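Local coordinates for protein 2-methyl-aconitate isomerase (Shewanella oneidensis, PDB 5K87) that catalyses the cis-trans isomerisation of 2-methyl-aconitate in the 2-methylcitrate cycle, by which the bacterium breaks down propionate, at residues G68-S80 against D88-K100. The protein carries 1 engineered substitution. Sequence-based numbering, arbitrary orientation. Where two conformers were deposited one is given.
Engineered in segment 68-80: E75 (natural residue Lys).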
ATOM      1  N   GLY A  68       1.913   0.523   3.634  1.00 11.48           N
ATOM      2  CA  GLY A  68       1.529   0.459   2.237  1.00 13.68           C
ATOM      3  C   GLY A  68       2.711   0.520   1.293  1.00 13.20           C
ATOM      4  O   GLY A  68       2.541   0.755   0.092  1.00 13.91           O
ATOM      5  N   ALA A  69       3.907   0.297   1.831  1.00 12.18           N
ATOM      6  CA  ALA A  69       5.126   0.178   1.030  1.00 13.29           C
ATOM      7  C   ALA A  69       5.532   1.471   0.320  1.00 12.43           C
ATOM      8  O   ALA A  69       6.197   1.431  -0.716  1.00 13.68           O
ATOM      9  CB  ALA A  69       5.011  -0.984   0.031  1.00 17.12           C
ATOM     10  N   THR A  70       5.143   2.609   0.884  1.00 11.21           N
ATOM     11  CA  THR A  70       5.619   3.907   0.435  1.00 11.71           C
ATOM     12  C   THR A  70       5.905   4.728   1.681  1.00 11.63           C
ATOM     13  O   THR A  70       5.384   4.433   2.766  1.00 12.12           O
ATOM     14  CB  THR A  70       4.591   4.658  -0.429  1.00 12.76           C
ATOM     15  OG1 THR A  70       3.488   5.061   0.394  1.00 12.54           O
ATOM     16  CG2 THR A  70       4.090   3.796  -1.582  1.00 14.47           C
ATOM     17  N   SER A  71       6.715   5.770   1.538  1.00 11.40           N
ATOM     18  CA  SER A  71       7.050   6.589   2.694  1.00 13.35           C
ATOM     19  C   SER A  71       5.794   7.227   3.301  1.00 12.53           C
ATOM     20  O   SER A  71       5.701   7.377   4.526  1.00 15.16           O
ATOM     21  CB  SER A  71       8.097   7.653   2.335  1.00 15.52           C
ATOM     22  OG  SER A  71       7.573   8.630   1.464  1.00 17.45           O
ATOM     23  N   SER A  72       4.827   7.571   2.455  1.00 12.03           N
ATOM     24  CA  SER A  72       3.634   8.246   2.957  0.56 12.99           C
ATOM     25  C   SER A  72       2.613   7.281   3.555  1.00 12.75           C
ATOM     26  O   SER A  72       1.576   7.713   4.058  1.00 13.60           O
ATOM     27  CB  SER A  72       3.000   9.114   1.869  0.56 17.05           C
ATOM     28  OG  SER A  72       2.785   8.366   0.692  0.56 15.91           O
ATOM     29  N   THR A  73       2.918   5.985   3.525  1.00 11.11           N
ATOM     30  CA  THR A  73       2.070   4.967   4.142  1.00 11.02           C
ATOM     31  C   THR A  73       2.866   4.025   5.038  1.00 12.10           C
ATOM     32  O   THR A  73       2.422   2.904   5.293  1.00 15.47           O
ATOM     33  CB  THR A  73       1.312   4.116   3.098  1.00 12.30           C
ATOM     34  OG1 THR A  73       2.249   3.414   2.272  1.00 13.66           O
ATOM     35  CG2 THR A  73       0.418   4.977   2.227  1.00 13.61           C
ATOM     36  N   SER A  74       4.027   4.461   5.524  1.00 10.94           N
ATOM     37  CA  SER A  74       4.825   3.657   6.448  1.00 11.03           C
ATOM     38  C   SER A  74       5.132   4.551   7.644  1.00 10.67           C
ATOM     39  O   SER A  74       6.270   4.958   7.877  1.00 12.12           O
ATOM     40  CB  SER A  74       6.093   3.147   5.756  1.00 11.28           C
ATOM     41  OG  SER A  74       6.776   2.169   6.542  1.00 11.56           O
ATOM     42  N   GLU A  75       4.065   4.870   8.378  1.00 11.14           N
ATOM     43  CA  GLU A  75       4.031   5.994   9.309  1.00 11.42           C
ATOM     44  C   GLU A  75       3.329   5.606  10.595  1.00 11.35           C
ATOM     45  O   GLU A  75       2.273   4.954  10.568  1.00 11.10           O
ATOM     46  CB  GLU A  75       3.314   7.203   8.681  1.00 11.88           C
ATOM     47  CG  GLU A  75       4.043   7.762   7.467  1.00 13.34           C
ATOM     48  CD  GLU A  75       3.577   9.135   7.027  1.00 14.10           C
ATOM     49  OE1 GLU A  75       2.539   9.632   7.489  1.00 16.71           O
ATOM     50  OE2 GLU A  75       4.280   9.743   6.196  1.00 16.69           O
ATOM     51  N   THR A  76       3.907   6.034  11.715  1.00 10.46           N
ATOM     52  CA  THR A  76       3.322   5.808  13.025  1.00 10.90           C
ATOM     53  C   THR A  76       3.319   7.084  13.844  1.00 10.20           C
ATOM     54  O   THR A  76       4.168   7.966  13.656  1.00 11.46           O
ATOM     55  CB  THR A  76       4.075   4.710  13.794  1.00 11.69           C
ATOM     56  OG1 THR A  76       5.447   5.100  13.980  1.00 13.42           O
ATOM     57  CG2 THR A  76       4.003   3.381  13.031  1.00 13.65           C
ATOM     58  N   VAL A  77       2.358   7.171  14.756  1.00 10.32           N
ATOM     59  CA  VAL A  77       2.172   8.358  15.578  1.00 10.12           C
ATOM     60  C   VAL A  77       1.844   7.926  16.999  1.00 10.15           C
ATOM     61  O   VAL A  77       1.006   7.040  17.209  1.00 11.09           O
ATOM     62  CB  VAL A  77       1.009   9.218  15.036  1.00 11.15           C
ATOM     63  CG1 VAL A  77       0.676  10.358  15.984  1.00 12.46           C
ATOM     64  CG2 VAL A  77       1.325   9.747  13.641  1.00 12.13           C
ATOM     65  N   ILE A  78       2.516   8.535  17.975  1.00 10.15           N
ATOM     66  CA  ILE A  78       2.199   8.314  19.381  1.00 11.30           C
ATOM     67  C   ILE A  78       1.815   9.645  20.012  1.00 10.39           C
ATOM     68  O   ILE A  78       2.579  10.613  19.947  1.00 11.64           O
ATOM     69  CB  ILE A  78       3.388   7.699  20.141  1.00 11.11           C
ATOM     70  CG1 ILE A  78       3.720   6.317  19.571  1.00 12.98           C
ATOM     71  CG2 ILE A  78       3.090   7.600  21.642  1.00 12.56           C
ATOM     72  CD1 ILE A  78       5.037   5.756  20.068  1.00 15.08           C
ATOM     73  N   LEU A  79       0.625   9.683  20.602  1.00 10.95           N
ATOM     74  CA  LEU A  79       0.107  10.896  21.219  1.00 11.36           C
ATOM     75  C   LEU A  79      -0.094  10.695  22.710  1.00 11.75           C
ATOM     76  O   LEU A  79      -0.427   9.592  23.153  1.00 12.76           O
ATOM     77  CB  LEU A  79      -1.226  11.283  20.578  1.00 12.37           C
ATOM     78  CG  LEU A  79      -1.161  11.471  19.057  1.00 13.26           C
ATOM     79  CD1 LEU A  79      -2.486  11.912  18.461  1.00 18.86           C
ATOM     80  CD2 LEU A  79      -0.080  12.467  18.681  1.00 13.64           C
ATOM     81  N   SER A  80       0.076  11.770  23.473  1.00 12.10           N
ATOM     82  CA  SER A  80      -0.076  11.729  24.920  1.00 13.06           C
ATOM     83  C   SER A  80      -0.490  13.105  25.416  1.00 13.31           C
ATOM     84  O   SER A  80      -0.388  14.097  24.692  1.00 13.75           O
ATOM     85  CB  SER A  80       1.248  11.346  25.563  1.00 15.11           C
ATOM     86  OG  SER A  80       2.277  12.220  25.138  1.00 19.11           O
ATOM     87  N   ASP A  88      -1.950  21.161  24.404  1.00 13.20           N
ATOM     88  CA  ASP A  88      -2.907  20.133  24.787  1.00 15.24           C
ATOM     89  C   ASP A  88      -2.371  18.711  24.664  1.00 15.20           C
ATOM     90  O   ASP A  88      -2.640  17.849  25.507  1.00 18.86           O
ATOM     91  CB  ASP A  88      -4.158  20.266  23.934  1.00 16.89           C
ATOM     92  CG  ASP A  88      -4.807  21.613  24.080  1.00 18.39           C
ATOM     93  OD1 ASP A  88      -5.241  21.927  25.210  1.00 21.82           O
ATOM     94  OD2 ASP A  88      -4.893  22.372  23.091  1.00 17.82           O
ATOM     95  N   VAL A  89      -1.614  18.450  23.613  1.00 13.92           N
ATOM     96  CA  VAL A  89      -1.243  17.083  23.307  1.00 13.17           C
ATOM     97  C   VAL A  89       0.192  17.066  22.803  1.00 12.48           C
ATOM     98  O   VAL A  89       0.610  17.987  22.094  1.00 14.19           O
ATOM     99  CB  VAL A  89      -2.227  16.470  22.260  1.00 14.69           C
ATOM    100  CG1 VAL A  89      -2.216  17.264  20.962  1.00 14.36           C
ATOM    101  CG2 VAL A  89      -1.928  14.990  22.007  1.00 15.56           C
ATOM    102  N   ASP A  90       0.953  16.046  23.190  1.00 12.66           N
ATOM    103  CA  ASP A  90       2.296  15.818  22.660  0.92 12.43           C
ATOM    104  C   ASP A  90       2.236  14.816  21.510  1.00 12.59           C
ATOM    105  O   ASP A  90       1.572  13.771  21.606  1.00 13.20           O
ATOM    106  CB  ASP A  90       3.225  15.249  23.726  0.92 14.19           C
ATOM    107  CG  ASP A  90       3.659  16.270  24.752  0.92 16.71           C
ATOM    108  OD1 ASP A  90       3.317  17.461  24.627  0.92 16.08           O
ATOM    109  OD2 ASP A  90       4.375  15.860  25.690  0.92 20.95           O
ATOM    110  N   TYR A  91       2.982  15.115  20.453  1.00 11.72           N
ATOM    111  CA  TYR A  91       2.924  14.366  19.201  1.00 11.38           C
ATOM    112  C   TYR A  91       4.323  13.882  18.817  1.00 11.93           C
ATOM    113  O   TYR A  91       5.225  14.694  18.593  1.00 12.14           O
ATOM    114  CB  TYR A  91       2.339  15.302  18.139  1.00 10.85           C
ATOM    115  CG  TYR A  91       2.475  14.948  16.668  1.00 10.88           C
ATOM    116  CD1 TYR A  91       2.600  13.632  16.223  1.00 11.25           C
ATOM    117  CD2 TYR A  91       2.462  15.957  15.711  1.00 12.11           C
ATOM    118  CE1 TYR A  91       2.707  13.343  14.867  1.00 11.35           C
ATOM    119  CE2 TYR A  91       2.561  15.674  14.357  1.00 11.96           C
ATOM    120  CZ  TYR A  91       2.691  14.367  13.948  1.00 11.35           C
ATOM    121  OH  TYR A  91       2.799  14.070  12.609  1.00 12.85           O
ATOM    122  N   LEU A  92       4.487  12.558  18.753  1.00 11.10           N
ATOM    123  CA  LEU A  92       5.689  11.946  18.193  1.00 11.08           C
ATOM    124  C   LEU A  92       5.358  11.248  16.885  1.00 12.15           C
ATOM    125  O   LEU A  92       4.401  10.464  16.806  1.00 11.97           O
ATOM    126  CB  LEU A  92       6.308  10.932  19.150  1.00 12.79           C
ATOM    127  CG  LEU A  92       7.103  11.494  20.324  1.00 13.99           C
ATOM    128  CD1 LEU A  92       7.462  10.370  21.291  1.00 16.62           C
ATOM    129  CD2 LEU A  92       8.359  12.198  19.829  1.00 15.69           C
ATOM    130  N   PHE A  93       6.146  11.542  15.859  1.00 10.70           N
ATOM    131  CA  PHE A  93       6.022  10.902  14.565  1.00 10.81           C
ATOM    132  C   PHE A  93       7.197   9.967  14.332  1.00 11.51           C
ATOM    133  O   PHE A  93       8.361  10.374  14.472  1.00 11.96           O
ATOM    134  CB  PHE A  93       5.997  11.953  13.459  1.00 11.26           C
ATOM    135  CG  PHE A  93       6.077  11.370  12.088  1.00 11.15           C
ATOM    136  CD1 PHE A  93       5.077  10.528  11.627  1.00 12.77           C
ATOM    137  CD2 PHE A  93       7.148  11.642  11.258  1.00 12.35           C
ATOM    138  CE1 PHE A  93       5.138   9.962  10.362  1.00 13.15           C
ATOM    139  CE2 PHE A  93       7.209  11.078   9.987  1.00 13.38           C
ATOM    140  CZ  PHE A  93       6.202  10.238   9.547  1.00 14.59           C
ATOM    141  N   GLY A  94       6.903   8.726  13.966  1.00 10.49           N
ATOM    142  CA  GLY A  94       7.928   7.753  13.627  1.00 12.09           C
ATOM    143  C   GLY A  94       7.838   7.346  12.170  1.00 11.72           C
ATOM    144  O   GLY A  94       6.840   6.757  11.737  1.00 12.60           O
ATOM    145  N   GLN A  95       8.871   7.677  11.403  1.00 11.16           N
ATOM    146  CA  GLN A  95       8.961   7.289  10.008  1.00 11.87           C
ATOM    147  C   GLN A  95       9.565   5.891   9.972  1.00 11.57           C
ATOM    148  O   GLN A  95      10.730   5.704  10.339  1.00 12.63           O
ATOM    149  CB  GLN A  95       9.868   8.257   9.250  1.00 12.71           C
ATOM    150  CG  GLN A  95       9.983   7.951   7.756  1.00 14.59           C
ATOM    151  CD  GLN A  95       8.711   8.282   7.012  1.00 15.63           C
ATOM    152  OE1 GLN A  95       8.160   9.360   7.187  1.00 17.58           O
ATOM    153  NE2 GLN A  95       8.227   7.353   6.193  1.00 16.23           N
ATOM    154  N   VAL A  96       8.779   4.903   9.558  1.00 11.26           N
ATOM    155  CA  VAL A  96       9.211   3.515   9.638  1.00 11.63           C
ATOM    156  C   VAL A  96       9.883   3.114   8.335  1.00 11.91           C
ATOM    157  O   VAL A  96       9.273   3.156   7.276  1.00 12.10           O
ATOM    158  CB  VAL A  96       8.027   2.583   9.952  1.00 11.10           C
ATOM    159  CG1 VAL A  96       8.507   1.149  10.055  1.00 13.37           C
ATOM    160  CG2 VAL A  96       7.347   3.021  11.245  1.00 13.51           C
ATOM    161  N   SER A  97      11.158   2.743   8.411  1.00 11.81           N
ATOM    162  CA  SER A  97      11.883   2.309   7.225  0.70 13.30           C
ATOM    163  C   SER A  97      11.207   1.084   6.627  1.00 12.03           C
ATOM    164  O   SER A  97      10.748   0.211   7.357  1.00 12.39           O
ATOM    165  CB  SER A  97      13.321   1.958   7.590  0.70 14.62           C
ATOM    166  OG  SER A  97      14.009   1.421   6.476  0.70 15.02           O
ATOM    167  N   ILE A  98      11.149   1.019   5.303  1.00 11.97           N
ATOM    168  CA  ILE A  98      10.608  -0.166   4.652  1.00 14.00           C
ATOM    169  C   ILE A  98      11.622  -1.305   4.667  1.00 13.62           C
ATOM    170  O   ILE A  98      11.264  -2.461   4.906  1.00 15.79           O
ATOM    171  CB  ILE A  98      10.174   0.154   3.216  1.00 13.79           C
ATOM    172  CG1 ILE A  98       9.018   1.159   3.235  1.00 16.31           C
ATOM    173  CG2 ILE A  98       9.775  -1.112   2.469  1.00 14.88           C
ATOM    174  CD1 ILE A  98       8.723   1.804   1.889  1.00 18.93           C
ATOM    175  N   ASP A  99      12.891  -0.967   4.438  1.00 16.09           N
ATOM    176  CA  ASP A  99      13.936  -1.967   4.193  1.00 17.00           C
ATOM    177  C   ASP A  99      14.836  -2.269   5.390  1.00 17.80           C
ATOM    178  O   ASP A  99      15.485  -3.312   5.419  1.00 19.93           O
ATOM    179  CB  ASP A  99      14.793  -1.555   2.987  1.00 23.05           C
ATOM    180  CG  ASP A  99      15.417  -0.176   3.150  1.00 27.55           C
ATOM    181  OD1 ASP A  99      14.715   0.767   3.578  1.00 29.12           O
ATOM    182  OD2 ASP A  99      16.620  -0.028   2.843  1.00 38.12           O
ATOM    183  N   LYS A 100      14.886  -1.375   6.371  1.00 16.30           N
ATOM    184  CA  LYS A 100      15.796  -1.539   7.511  1.00 17.27           C
ATOM    185  C   LYS A 100      15.008  -1.601   8.807  1.00 15.45           C
ATOM    186  O   LYS A 100      13.905  -1.044   8.878  1.00 14.86           O
ATOM    187  CB  LYS A 100      16.760  -0.349   7.586  1.00 19.86           C
ATOM    188  CG  LYS A 100      17.514  -0.051   6.299  1.00 25.41           C
ATOM    189  CD  LYS A 100      18.177   1.318   6.361  1.00 31.43           C
TER
HETATM  190  O   HOH W   1       6.768  10.633   5.450  1.00 21.09           O
HETATM  191  O   HOH W   2       3.665  13.767  27.005  1.00 40.01           O
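Q95 reaches from its strand to the substrate-binding loop and grips S71. Its chain leaves with CG opposite the backbone N (chi1 -178°), then bends at CG (chi2 72°), which brings the amide back toward segment 68-80. There Q95 NE2 gives a nearly straight bond to S71 O, 3.0 Å long, with that oxygen lying in the amide plane. The other branch, Q95 OE1, takes a hydrogen from a water whose oxygen is 2.6 Å away, and the same water donates to E75 OE2. Trading Q95 for an alanine would probably leave S71 O without its Q95 NE2 donor and the water without its Q95 OE1 acceptor.

E75, an engineered residue where the natural protein has lysine, can be followed outward from the sheet. Its CB sits at the edge of the F93 ring, in the ring plane, 3.7 Å from F93 CE1. CG runs along CE1 and CZ, CD stays beside the same two atoms, and the plane of the carboxylate is turned 78° from the ring. At the tip OE1 stays near F93 CE1, while OE2 lies by F93 CZ and accepts from the bridging water.

Both residues belong to an antiparallel beta hairpin, strands 75-81 and 89-96, in the PrpF fold of the diaminopimelate epimerase clan; its first strand begins at E75, the last of the substrate-binding run S71 to E75, and S71 and S72 hold a malonate ion through their hydroxyls. G94 O accepts from both T76 N and T76 OG1, the hydroxyl bond being 3.1 Å. Two residues earlier, S74 OG donates to V96 O at 2.8 Å and also hydrogen-bonds Q62 NE2. Toward the other end, V77 CG1 lies 3.8 Å from Y91 CE1, while the Y91 hydroxyl bonds to the backbone oxygen of C109, the inferred proton donor/acceptor.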